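CocE/NonD family hydrolase (Staphylococcus aureus subsp. aureus COL, PDB 3III) probably cleaves ester or amide bonds as an alpha/beta-hydrolase related to cocaine esterase and the X-Pro dipeptidyl-peptidases, although its natural substrate remains uncertain. Local coordinates at residues A[14-19]-A[99-104]; A[40-45]-A[76-81]; A[54-59]-A[119-124]; A[68-73]-A[164-169]. One frame throughout, in Å; residues are numbered along the deposited sequence.

Contact 1: residues A[14-19]-A[99-104]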
loop_
_atom_site.group_PDB
_atom_site.type_symbol
_atom_site.label_atom_id
_atom_site.label_comp_id
_atom_site.label_asym_id
_atom_site.label_seq_id
_atom_site.Cartn_x
_atom_site.Cartn_y
_atom_site.Cartn_z
ATOM N N THR A 14 -14.359 17.206 25.064
ATOM C CA THR A 14 -13.084 17.878 25.336
ATOM C C THR A 14 -12.575 18.393 24.000
ATOM O O THR A 14 -12.521 17.665 23.001
ATOM C CB THR A 14 -12.091 16.926 25.988
ATOM O OG1 THR A 14 -12.710 16.403 27.167
ATOM C CG2 THR A 14 -10.755 17.646 26.335
ATOM N N HIS A 15 -12.318 19.680 23.974
ATOM C CA HIS A 15 -11.883 20.362 22.769
ATOM C C HIS A 15 -10.309 19.976 22.778
ATOM O O HIS A 15 -9.549 20.245 23.757
ATOM C CB HIS A 15 -12.370 21.916 22.762
ATOM C CG HIS A 15 -13.915 22.226 22.818
ATOM N ND1 HIS A 15 -14.414 23.339 23.486
ATOM C CD2 HIS A 15 -15.020 21.713 22.203
ATOM C CE1 HIS A 15 -15.742 23.441 23.367
ATOM N NE2 HIS A 15 -16.150 22.482 22.586
ATOM N N VAL A 16 -9.848 19.240 21.757
ATOM C CA VAL A 16 -8.515 18.514 21.790
ATOM C C VAL A 16 -7.254 19.397 21.858
ATOM O O VAL A 16 -6.245 19.060 22.502
ATOM C CB VAL A 16 -8.347 17.467 20.617
ATOM C CG1 VAL A 16 -8.565 18.089 19.235
ATOM C CG2 VAL A 16 -6.959 16.725 20.704
ATOM N N ASN A 17 -7.320 20.549 21.229
ATOM C CA ASN A 17 -6.243 21.509 21.316
ATOM C C ASN A 17 -6.096 22.113 22.728
ATOM O O ASN A 17 -5.142 22.826 22.996
ATOM C CB ASN A 17 -6.414 22.606 20.227
ATOM C CG ASN A 17 -6.236 22.058 18.789
ATOM O OD1 ASN A 17 -5.560 21.050 18.582
ATOM N ND2 ASN A 17 -6.838 22.728 17.802
ATOM N N GLU A 18 -7.012 21.820 23.646
ATOM C CA GLU A 18 -6.894 22.373 24.997
ATOM C C GLU A 18 -6.315 21.429 26.083
ATOM O O GLU A 18 -6.016 21.868 27.201
ATOM C CB GLU A 18 -8.234 22.938 25.417
ATOM C CG GLU A 18 -8.495 24.302 24.737
ATOM C CD GLU A 18 -9.967 24.572 24.486
ATOM O OE1 GLU A 18 -10.786 23.768 25.005
ATOM O OE2 GLU A 18 -10.296 25.575 23.777
ATOM N N VAL A 19 -6.110 20.170 25.727
ATOM C CA VAL A 19 -5.563 19.175 26.635
ATOM C C VAL A 19 -4.074 19.484 26.938
ATOM O O VAL A 19 -3.292 19.840 26.058
ATOM C CB VAL A 19 -5.741 17.780 26.034
ATOM C CG1 VAL A 19 -5.178 16.724 26.929
ATOM C CG2 VAL A 19 -7.240 17.505 25.799
ATOM N N THR A 99 -14.196 10.078 11.978
ATOM C CA THR A 99 -13.392 9.762 13.162
ATOM C C THR A 99 -13.681 10.785 14.250
ATOM O O THR A 99 -14.236 11.866 13.964
ATOM C CB THR A 99 -11.881 9.726 12.891
ATOM O OG1 THR A 99 -11.410 11.081 12.783
ATOM C CG2 THR A 99 -11.531 8.960 11.686
ATOM N N SER A 100 -13.351 10.422 15.498
ATOM C CA SER A 100 -13.333 11.412 16.545
ATOM C C SER A 100 -12.204 12.442 16.318
ATOM O O SER A 100 -11.249 12.237 15.580
ATOM C CB SER A 100 -13.121 10.806 17.901
ATOM O OG SER A 100 -11.806 10.329 18.030
ATOM N N SER A 101 -12.290 13.529 17.053
ATOM C CA SER A 101 -11.267 14.569 16.968
ATOM C C SER A 101 -9.926 14.154 17.621
ATOM O O SER A 101 -8.929 14.924 17.607
ATOM C CB SER A 101 -11.861 15.861 17.524
ATOM O OG SER A 101 -12.244 15.672 18.882
ATOM N N PHE A 102 -9.876 12.957 18.214
ATOM C CA PHE A 102 -8.664 12.474 18.911
ATOM C C PHE A 102 -7.961 11.359 18.087
ATOM O O PHE A 102 -7.309 10.464 18.640
ATOM C CB PHE A 102 -9.035 11.986 20.306
ATOM C CG PHE A 102 -9.388 13.110 21.277
ATOM C CD1 PHE A 102 -8.420 13.672 22.068
ATOM C CD2 PHE A 102 -10.673 13.607 21.347
ATOM C CE1 PHE A 102 -8.722 14.696 22.940
ATOM C CE2 PHE A 102 -10.986 14.637 22.215
ATOM C CZ PHE A 102 -10.023 15.192 22.999
ATOM N N THR A 103 -8.132 11.418 16.772
ATOM C CA THR A 103 -7.618 10.438 15.838
ATOM C C THR A 103 -6.760 11.131 14.749
ATOM O O THR A 103 -7.290 11.620 13.767
ATOM C CB THR A 103 -8.752 9.710 15.112
ATOM O OG1 THR A 103 -9.730 9.243 16.047
ATOM C CG2 THR A 103 -8.206 8.541 14.307
ATOM N N PRO A 104 -5.425 11.169 14.941
ATOM C CA PRO A 104 -4.546 11.560 13.869
ATOM C C PRO A 104 -4.792 10.636 12.687
ATOM O O PRO A 104 -5.095 9.458 12.848
ATOM C CB PRO A 104 -3.132 11.373 14.451
ATOM C CG PRO A 104 -3.356 11.443 16.004
ATOM C CD PRO A 104 -4.698 10.773 16.170
HETATM O O HOH W 1 -12.114 17.901 20.519
#
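Val16 lies over one face of the Phe102 ring, its CB 3.9 Å from the centroid of that ring and 23° off the normal, a CH-pi contact displaced toward the rim. Val16 and Phe102 pass one another antiparallel, valine over ring. The valine divides its methyls: with chi1 at 55°, CG1 stands between its own backbone N and carbonyl carbon and reaches Ser101 O (3.6 Å), while CG2 swings away from the backbone N and settles 3.5 Å from Phe102 CE1. The rim of the ring is lined by other groups near its plane. Thr14 O meets Phe102 CE2 at 3.5 Å, and Val19 CG2 approaches Phe102 CE1 more loosely. Neither segment holds a strand or alpha-helix: a 3-10 turn at 16-18 faces a type I beta turn from Ser100 to Thr103. Together they pack beside strands 22-30 and 36-47 at one border of the alpha/beta-hydrolase sheet, where Val19 and Phe102 both touch Met40 and the hydroxyl of Thr14 bonds to Val27. An ST turn shapes the aromatic side: Phe102 N donates to Ser100 OG over 3.3 Å, at an N-H...O angle of 155°. No direct hydrogen bond joins the two segments, but a water mediates between them. It donates to Ser101 OG (2.8 Å), weakly accepts from Val16 N and sits very close to Thr14 O. Asp29 of strand 22-30 gives Ser101 OG a second partner, and Lys81 packs against Val16.

Contact 2: residues A[40-45]-A[76-81]. With PLM (palmitic acid), chain G.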
loop_
_atom_site.group_PDB
_atom_site.type_symbol
_atom_site.label_atom_id
_atom_site.label_comp_id
_atom_site.label_asym_id
_atom_site.label_seq_id
_atom_site.Cartn_x
_atom_site.Cartn_y
_atom_site.Cartn_z
HETATM N N MSE A 40 -7.036 10.387 29.118
HETATM C CA MSE A 40 -5.931 10.571 28.199
HETATM C C MSE A 40 -4.704 11.092 28.972
HETATM O O MSE A 40 -4.751 12.172 29.632
HETATM C CB MSE A 40 -6.322 11.547 27.087
HETATM C CG MSE A 40 -5.204 11.742 26.056
HETATM SE SE MSE A 40 -5.480 13.402 25.051
HETATM C CE MSE A 40 -3.998 13.188 23.754
ATOM N N GLU A 41 -3.629 10.322 28.922
ATOM C CA GLU A 41 -2.332 10.752 29.427
ATOM C C GLU A 41 -1.606 11.302 28.236
ATOM O O GLU A 41 -1.409 10.610 27.229
ATOM C CB GLU A 41 -1.535 9.581 30.051
ATOM C CG GLU A 41 -2.293 8.855 31.117
ATOM C CD GLU A 41 -1.451 7.847 31.946
ATOM O OE1 GLU A 41 -0.196 7.957 31.993
ATOM O OE2 GLU A 41 -2.093 6.973 32.569
ATOM N N LYS A 42 -1.304 12.587 28.292
ATOM C CA LYS A 42 -0.671 13.250 27.192
ATOM C C LYS A 42 0.808 13.511 27.485
ATOM O O LYS A 42 1.180 13.995 28.585
ATOM C CB LYS A 42 -1.390 14.558 26.906
ATOM C CG LYS A 42 -0.836 15.306 25.737
ATOM C CD LYS A 42 -1.632 16.544 25.412
ATOM C CE LYS A 42 -0.909 17.281 24.296
ATOM N NZ LYS A 42 -1.680 18.433 23.848
ATOM N N ASP A 43 1.631 13.253 26.475
ATOM C CA ASP A 43 3.073 13.483 26.565
ATOM C C ASP A 43 3.826 12.625 27.554
ATOM O O ASP A 43 4.858 13.061 28.026
ATOM C CB ASP A 43 3.424 14.945 26.872
ATOM C CG ASP A 43 3.187 15.868 25.695
ATOM O OD1 ASP A 43 3.163 15.404 24.517
ATOM O OD2 ASP A 43 3.067 17.092 25.947
ATOM N N GLY A 44 3.367 11.420 27.831
ATOM C CA GLY A 44 4.230 10.422 28.468
ATOM C C GLY A 44 5.447 10.105 27.617
ATOM O O GLY A 44 5.433 10.343 26.414
ATOM N N THR A 45 6.522 9.629 28.248
ATOM C CA THR A 45 7.750 9.310 27.516
ATOM C C THR A 45 8.139 7.877 27.752
ATOM O O THR A 45 7.827 7.323 28.776
ATOM C CB THR A 45 8.937 10.199 27.922
ATOM O OG1 THR A 45 9.191 10.013 29.312
ATOM C CG2 THR A 45 8.641 11.644 27.652
ATOM N N TYR A 76 4.437 11.409 11.894
ATOM C CA TYR A 76 3.584 12.484 11.375
ATOM C C TYR A 76 3.036 13.457 12.425
ATOM O O TYR A 76 2.525 14.498 12.059
ATOM C CB TYR A 76 2.410 11.873 10.616
ATOM C CG TYR A 76 2.748 11.099 9.381
ATOM C CD1 TYR A 76 3.944 11.271 8.695
ATOM C CD2 TYR A 76 1.796 10.278 8.798
ATOM C CE1 TYR A 76 4.173 10.569 7.490
ATOM C CE2 TYR A 76 2.031 9.615 7.581
ATOM C CZ TYR A 76 3.195 9.765 6.943
ATOM O OH TYR A 76 3.399 9.087 5.729
ATOM N N GLY A 77 3.172 13.147 13.720
ATOM C CA GLY A 77 2.602 13.973 14.762
ATOM C C GLY A 77 1.540 13.189 15.514
ATOM O O GLY A 77 0.519 12.836 14.943
ATOM N N LYS A 78 1.791 12.916 16.802
ATOM C CA LYS A 78 0.851 12.174 17.656
ATOM C C LYS A 78 -0.365 13.023 18.106
ATOM O O LYS A 78 -1.378 12.432 18.569
ATOM C CB LYS A 78 1.557 11.608 18.874
ATOM C CG LYS A 78 1.986 12.663 19.920
ATOM C CD LYS A 78 2.504 12.001 21.202
ATOM C CE LYS A 78 2.925 12.983 22.263
ATOM N NZ LYS A 78 1.803 13.880 22.712
ATOM N N ASP A 79 -0.269 14.344 18.021
ATOM C CA ASP A 79 -1.350 15.207 18.441
ATOM C C ASP A 79 -2.052 15.895 17.291
ATOM O O ASP A 79 -2.762 16.868 17.485
ATOM C CB ASP A 79 -0.799 16.226 19.430
ATOM C CG ASP A 79 -0.314 15.560 20.658
ATOM O OD1 ASP A 79 -1.132 14.873 21.258
ATOM O OD2 ASP A 79 0.872 15.668 20.995
ATOM N N ASN A 80 -1.867 15.396 16.087
ATOM C CA ASN A 80 -2.583 15.965 14.949
ATOM C C ASN A 80 -4.104 15.880 15.112
ATOM O O ASN A 80 -4.676 14.796 15.346
ATOM C CB ASN A 80 -2.139 15.309 13.633
ATOM C CG ASN A 80 -0.651 15.556 13.311
ATOM O OD1 ASN A 80 0.103 16.272 14.032
ATOM N ND2 ASN A 80 -0.225 14.970 12.210
ATOM N N LYS A 81 -4.741 17.047 15.064
ATOM C CA LYS A 81 -6.179 17.110 14.915
ATOM C C LYS A 81 -6.496 16.768 13.430
ATOM O O LYS A 81 -5.960 17.409 12.509
ATOM C CB LYS A 81 -6.740 18.498 15.340
ATOM C CG LYS A 81 -8.249 18.499 15.550
ATOM C CD LYS A 81 -8.739 19.835 16.094
ATOM C CE LYS A 81 -10.264 19.940 16.023
ATOM N NZ LYS A 81 -10.741 19.848 14.600
HETATM C C1 PLM G . 0.536 8.917 3.767
HETATM O O1 PLM G . 1.168 8.169 4.511
HETATM O O2 PLM G . -0.301 8.404 3.005
HETATM C C2 PLM G . 0.828 10.383 3.787
HETATM C C3 PLM G . -0.191 11.193 3.005
HETATM C C4 PLM G . -0.044 12.711 3.112
HETATM C C5 PLM G . -1.266 13.504 2.559
HETATM C C6 PLM G . -0.988 14.950 2.065
HETATM C C7 PLM G . -1.861 16.128 2.563
HETATM C C8 PLM G . -3.021 16.609 1.652
#
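Lys78 sends its ammonium group across to Asp43, NZ to OD1 2.7 Å, and also bonds the neighbouring Asp79, NZ to OD2 2.6 Å. A bend in the last torsion, chi4 60°, ends an otherwise extended lysine chain and brings NZ between the two carboxylates. Their oxygens are used differently: Asp79 OD2 offers its syn lone pair, whereas Asp43 OD1 is met on the anti side and 31° out of its plane. Asn57 OD1 is a third acceptor for NZ. The close approach of Asp43 OD1 and Asp79 OD2, 4.2 Å, is probably made tolerable by the lysine charge, and Lys130 adds a second salt bridge to Asp43 OD1. Asp79 OD1 is served by Asn57 ND2. This network ties the corner of strand 36-47 to the loop following strand 67-74 of the alpha/beta-hydrolase core. In cocaine esterase a tyrosine in the equivalent loop contributes to the oxyanion hole; here, consistent with that, Tyr76 OH donates to palmitic acid O1 (2.7 Å) and is also bonded to Trp217. Asn80 ND2 donates to Tyr76 O over 2.8 Å, from above the carbonyl plane. Lys42 runs straight past Asp79, its CE 3.9 Å from OD1, and bonds Val19 O instead.

Contact 3: residues A[54-59]-A[119-124]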
loop_
_atom_site.group_PDB
_atom_site.type_symbol
_atom_site.label_atom_id
_atom_site.label_comp_id
_atom_site.label_asym_id
_atom_site.label_seq_id
_atom_site.Cartn_x
_atom_site.Cartn_y
_atom_site.Cartn_z
ATOM N N LEU A 54 11.058 8.886 23.584
ATOM C CA LEU A 54 9.965 8.948 22.622
ATOM C C LEU A 54 8.715 9.385 23.367
ATOM O O LEU A 54 8.488 8.963 24.537
ATOM C CB LEU A 54 9.705 7.591 21.963
ATOM C CG LEU A 54 10.358 7.364 20.609
ATOM C CD1 LEU A 54 11.830 7.720 20.596
ATOM C CD2 LEU A 54 10.075 5.962 20.110
ATOM N N TYR A 55 7.931 10.217 22.711
ATOM C CA TYR A 55 6.723 10.795 23.276
ATOM C C TYR A 55 5.476 10.095 22.814
ATOM O O TYR A 55 5.328 9.762 21.645
ATOM C CB TYR A 55 6.647 12.308 23.013
ATOM C CG TYR A 55 7.779 13.019 23.734
ATOM C CD1 TYR A 55 7.568 13.660 24.949
ATOM C CD2 TYR A 55 9.059 13.018 23.198
ATOM C CE1 TYR A 55 8.637 14.268 25.631
ATOM C CE2 TYR A 55 10.101 13.584 23.862
ATOM C CZ TYR A 55 9.888 14.211 25.070
ATOM O OH TYR A 55 10.932 14.825 25.676
ATOM N N ILE A 56 4.564 9.879 23.745
ATOM C CA ILE A 56 3.299 9.133 23.448
ATOM C C ILE A 56 2.083 9.776 24.095
ATOM O O ILE A 56 2.196 10.598 25.018
ATOM C CB ILE A 56 3.364 7.647 23.972
ATOM C CG1 ILE A 56 3.438 7.601 25.504
ATOM C CG2 ILE A 56 4.615 6.972 23.454
ATOM C CD1 ILE A 56 3.484 6.121 26.137
ATOM N N ASN A 57 0.909 9.359 23.624
ATOM C CA ASN A 57 -0.340 9.545 24.339
ATOM C C ASN A 57 -0.936 8.185 24.648
ATOM O O ASN A 57 -0.837 7.261 23.849
ATOM C CB ASN A 57 -1.344 10.291 23.466
ATOM C CG ASN A 57 -0.870 11.672 23.073
ATOM O OD1 ASN A 57 -0.207 12.363 23.851
ATOM N ND2 ASN A 57 -1.288 12.115 21.899
ATOM N N ILE A 58 -1.597 8.086 25.789
ATOM C CA ILE A 58 -2.292 6.882 26.192
ATOM C C ILE A 58 -3.770 7.205 26.460
ATOM O O ILE A 58 -4.083 8.027 27.305
ATOM C CB ILE A 58 -1.733 6.321 27.525
ATOM C CG1 ILE A 58 -0.222 6.027 27.462
ATOM C CG2 ILE A 58 -2.532 5.061 27.978
ATOM C CD1 ILE A 58 0.458 5.836 28.889
ATOM N N PHE A 59 -4.674 6.545 25.746
ATOM C CA PHE A 59 -6.099 6.671 26.010
ATOM C C PHE A 59 -6.546 5.375 26.643
ATOM O O PHE A 59 -6.297 4.283 26.072
ATOM C CB PHE A 59 -6.838 6.817 24.688
ATOM C CG PHE A 59 -6.526 8.104 23.935
ATOM C CD1 PHE A 59 -7.319 9.198 24.096
ATOM C CD2 PHE A 59 -5.412 8.190 23.086
ATOM C CE1 PHE A 59 -7.031 10.384 23.404
ATOM C CE2 PHE A 59 -5.116 9.328 22.384
ATOM C CZ PHE A 59 -5.926 10.435 22.531
ATOM N N VAL A 119 -7.151 -0.320 25.571
ATOM C CA VAL A 119 -6.307 0.857 25.705
ATOM C C VAL A 119 -5.786 1.209 24.286
ATOM O O VAL A 119 -5.558 0.326 23.491
ATOM C CB VAL A 119 -5.147 0.628 26.716
ATOM C CG1 VAL A 119 -4.026 1.699 26.572
ATOM C CG2 VAL A 119 -5.682 0.565 28.150
ATOM N N VAL A 120 -5.682 2.510 23.952
ATOM C CA VAL A 120 -5.013 2.957 22.736
ATOM C C VAL A 120 -3.750 3.764 23.073
ATOM O O VAL A 120 -3.812 4.748 23.837
ATOM C CB VAL A 120 -5.954 3.739 21.772
ATOM C CG1 VAL A 120 -5.167 4.266 20.553
ATOM C CG2 VAL A 120 -7.176 2.847 21.278
ATOM N N VAL A 121 -2.603 3.352 22.504
ATOM C CA VAL A 121 -1.341 4.099 22.718
ATOM C C VAL A 121 -0.938 4.648 21.392
ATOM O O VAL A 121 -0.916 3.923 20.385
ATOM C CB VAL A 121 -0.182 3.234 23.272
ATOM C CG1 VAL A 121 1.104 4.066 23.357
ATOM C CG2 VAL A 121 -0.553 2.551 24.626
ATOM N N LYS A 122 -0.655 5.951 21.359
ATOM C CA LYS A 122 -0.253 6.637 20.110
ATOM C C LYS A 122 1.180 7.057 20.283
ATOM O O LYS A 122 1.498 7.802 21.205
ATOM C CB LYS A 122 -1.139 7.868 19.842
ATOM C CG LYS A 122 -0.788 8.595 18.564
ATOM C CD LYS A 122 -1.323 7.825 17.315
ATOM C CE LYS A 122 -0.389 8.083 16.136
ATOM N NZ LYS A 122 -0.629 7.303 14.958
ATOM N N VAL A 123 2.045 6.572 19.404
ATOM C CA VAL A 123 3.486 6.710 19.535
ATOM C C VAL A 123 4.008 7.699 18.499
ATOM O O VAL A 123 3.725 7.572 17.300
ATOM C CB VAL A 123 4.225 5.360 19.340
ATOM C CG1 VAL A 123 5.741 5.563 19.494
ATOM C CG2 VAL A 123 3.666 4.345 20.325
ATOM N N ALA A 124 4.747 8.694 18.999
ATOM C CA ALA A 124 5.605 9.522 18.180
ATOM C C ALA A 124 6.987 8.879 18.118
ATOM O O ALA A 124 7.698 8.825 19.111
ATOM C CB ALA A 124 5.676 10.941 18.740
HETATM O O HOH W 2 8.830 11.248 20.065
#
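Ile56 and Val121 fit diagonally across two paired strands: chi1 of 66° and an extended chi2 carry Ile56 CD1 forward to Val121 CG1, 4.2 Å away. The other Val121 methyl leans toward Ile58, so this valine forms a ridge between two isoleucines. Ile56 CG2 turns the opposite way, to Val123 CG2, and Ile58 CG2 fills the next notch against Val119 CG1 at 3.9 Å. At one end Leu54 CG rests on Ala124 O (3.4 Å), and a water links that same oxygen to Tyr55 N. On the face of Asn57, Phe59, Val120 and Lys122, Phe59 presents its ring edge to Val120 O, the small CB of Ala124 tucks against Tyr55 O at 3.2 Å, and Asn57 and Lys122 stand as a hydrogen-bonded pair whose polar ends go to Lys78 and Asp74, respectively. Five backbone bonds hold the strands; Lys122 N to Asn57 O, 2.8 Å, is nearly straight at 173°. Helix 140-154 covers Leu54, Ile56 and Val123. The strands run at 164°, and strand 53-60 is consistent with the canonical antiparallel second strand of the alpha/beta-hydrolase fold, here paired with 119-124 from the parallel part.

Contact 4: residues A[68-73]-A[164-169]. With PLM (palmitic acid), chain G.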
loop_
_atom_site.group_PDB
_atom_site.type_symbol
_atom_site.label_atom_id
_atom_site.label_comp_id
_atom_site.label_asym_id
_atom_site.label_seq_id
_atom_site.Cartn_x
_atom_site.Cartn_y
_atom_site.Cartn_z
ATOM N N PRO A 68 -6.421 -5.080 27.011
ATOM C CA PRO A 68 -5.590 -5.222 25.812
ATOM C C PRO A 68 -5.233 -3.856 25.243
ATOM O O PRO A 68 -6.004 -2.878 25.370
ATOM C CB PRO A 68 -6.521 -6.013 24.833
ATOM C CG PRO A 68 -7.890 -5.597 25.256
ATOM C CD PRO A 68 -7.821 -5.486 26.769
ATOM N N VAL A 69 -4.081 -3.793 24.574
ATOM C CA VAL A 69 -3.546 -2.552 24.086
ATOM C C VAL A 69 -3.445 -2.517 22.541
ATOM O O VAL A 69 -2.889 -3.434 21.941
ATOM C CB VAL A 69 -2.170 -2.292 24.612
ATOM C CG1 VAL A 69 -1.632 -0.957 24.008
ATOM C CG2 VAL A 69 -2.168 -2.332 26.158
ATOM N N VAL A 70 -4.056 -1.492 21.960
ATOM C CA VAL A 70 -3.985 -1.196 20.541
ATOM C C VAL A 70 -2.954 -0.080 20.380
ATOM O O VAL A 70 -3.018 0.924 21.084
ATOM C CB VAL A 70 -5.334 -0.719 19.978
ATOM C CG1 VAL A 70 -5.193 -0.349 18.466
ATOM C CG2 VAL A 70 -6.460 -1.813 20.194
HETATM N N MSE A 71 -1.969 -0.268 19.501
HETATM C CA MSE A 71 -0.886 0.722 19.334
HETATM C C MSE A 71 -0.666 1.074 17.885
HETATM O O MSE A 71 -0.894 0.225 17.003
HETATM C CB MSE A 71 0.416 0.151 19.874
HETATM C CG MSE A 71 1.552 1.193 19.929
HETATM SE SE MSE A 71 3.138 0.387 20.828
HETATM C CE MSE A 71 2.380 0.209 22.639
ATOM N N SER A 72 -0.346 2.347 17.615
ATOM C CA SER A 72 0.169 2.741 16.319
ATOM C C SER A 72 1.337 3.691 16.508
ATOM O O SER A 72 1.467 4.423 17.554
ATOM C CB SER A 72 -0.911 3.373 15.426
ATOM O OG SER A 72 -1.210 4.690 15.862
ATOM N N ALA A 73 2.201 3.736 15.488
ATOM C CA ALA A 73 3.396 4.601 15.544
ATOM C C ALA A 73 3.797 5.155 14.170
ATOM O O ALA A 73 3.820 4.450 13.167
ATOM C CB ALA A 73 4.543 3.871 16.174
ATOM N N GLY A 164 -1.450 -5.310 20.304
ATOM C CA GLY A 164 -1.746 -5.460 18.899
ATOM C C GLY A 164 -1.532 -4.101 18.211
ATOM O O GLY A 164 -2.022 -3.028 18.663
ATOM N N THR A 165 -0.864 -4.125 17.075
ATOM C CA THR A 165 -0.657 -2.908 16.300
ATOM C C THR A 165 -1.649 -2.769 15.177
ATOM O O THR A 165 -2.193 -3.770 14.674
ATOM C CB THR A 165 0.768 -2.842 15.763
ATOM O OG1 THR A 165 1.040 -4.017 15.009
ATOM C CG2 THR A 165 1.814 -2.689 16.913
ATOM N N ASN A 166 -1.931 -1.517 14.791
ATOM C CA ASN A 166 -3.027 -1.259 13.866
ATOM C C ASN A 166 -2.875 0.107 13.262
ATOM O O ASN A 166 -2.544 1.055 13.976
ATOM C CB ASN A 166 -4.333 -1.295 14.673
ATOM C CG ASN A 166 -5.589 -1.263 13.839
ATOM O OD1 ASN A 166 -5.587 -1.035 12.627
ATOM N ND2 ASN A 166 -6.740 -1.474 14.524
ATOM N N GLY A 167 -3.158 0.250 11.980
ATOM C CA GLY A 167 -3.090 1.542 11.361
ATOM C C GLY A 167 -2.790 1.467 9.858
ATOM O O GLY A 167 -2.469 0.404 9.344
ATOM N N VAL A 168 -2.850 2.636 9.209
ATOM C CA VAL A 168 -2.836 2.755 7.742
ATOM C C VAL A 168 -1.564 3.455 7.295
ATOM O O VAL A 168 -1.084 4.381 7.986
ATOM C CB VAL A 168 -4.084 3.586 7.277
ATOM C CG1 VAL A 168 -4.114 3.760 5.771
ATOM C CG2 VAL A 168 -5.397 2.842 7.795
ATOM N N SER A 169 -1.078 3.038 6.132
ATOM C CA SER A 169 -0.014 3.699 5.367
ATOM C C SER A 169 1.277 3.665 6.216
ATOM O O SER A 169 1.743 2.589 6.538
ATOM C CB SER A 169 -0.440 5.106 4.945
ATOM O OG SER A 169 0.577 5.684 4.134
HETATM C C1 PLM G . 0.536 8.917 3.767
HETATM O O1 PLM G . 1.168 8.169 4.511
HETATM O O2 PLM G . -0.301 8.404 3.005
HETATM C C2 PLM G . 0.828 10.383 3.787
HETATM C C3 PLM G . -0.191 11.193 3.005
HETATM C C4 PLM G . -0.044 12.711 3.112
HETATM C C5 PLM G . -1.266 13.504 2.559
HETATM C C6 PLM G . -0.988 14.950 2.065
HETATM C C7 PLM G . -1.861 16.128 2.563
HETATM C C8 PLM G . -3.021 16.609 1.652
#
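Asn166 stands alongside Val70 on the same face of the sheet, its CB 4.0 Å from Val70 CG1. From that CB the asparagine chain leaves the strand, chi1 -171° setting CG opposite the backbone N. Its amide then finds partners beyond the two strands: OD1 is bonded to Tyr303 OH, and ND2 to Gln312 OE1, which fixes the rotation of the group and satisfies both ends of a buried amide. The backbone of the same residue is held as well, Asn166 N donating to Met71 O over 3.0 Å. Two more rungs complete this parallel ladder, Gly164 N to Val69 O at 2.9 Å and Met71 N to Gly164 O at 2.9 Å. The strands cross at 45°, and pairing gives way after Asn166, where Ser72 CB still presses on Asn166 O at 3.2 Å; Ser72 OG bonds Lys122. Strand 162-168 runs toward Ser169 at the N-cap position of a helix. The positive phi of Ser169, 63°, in a Gly-x-Ser sequence between strand and helix fits the nucleophile elbow of alpha/beta-hydrolases. Its OG donates to palmitic acid O1 (2.6 Å) and is also bonded to His274 NE2, consistent with a place in the active site. Strand 119-124 flanks 68-73, its Val121 and Val123 touching Met71. Helix 140-154 packs on Met71 and Thr165 through Tyr146, while helix 299-304 supplies Tyr303 to Asn166 and lies against Val168.

The first segments of contacts 1 to 4 follow one another along the chain, and the second segments come as 76-81, 99-104, 119-124 and 164-169. Contact 2 thus lies within the span of contact 1, while every other pair crosses. Contacts 2, 3 and 4 share the mixed sheet, in strand order 36-47, 53-60, 119-124, 67-74, 162-168; contact 1 packs at its border. Centres of contacts 2 and 3 are about 6 Å apart, joined by Asn57, those of 3 and 4 about 10 Å, and those of 1 and 4 about 18 Å. Contacts 2 and 4 meet again at palmitic acid, where Tyr76 and Ser169 share one carboxylate oxygen, so the sheet brings distant sequence to one probable active site.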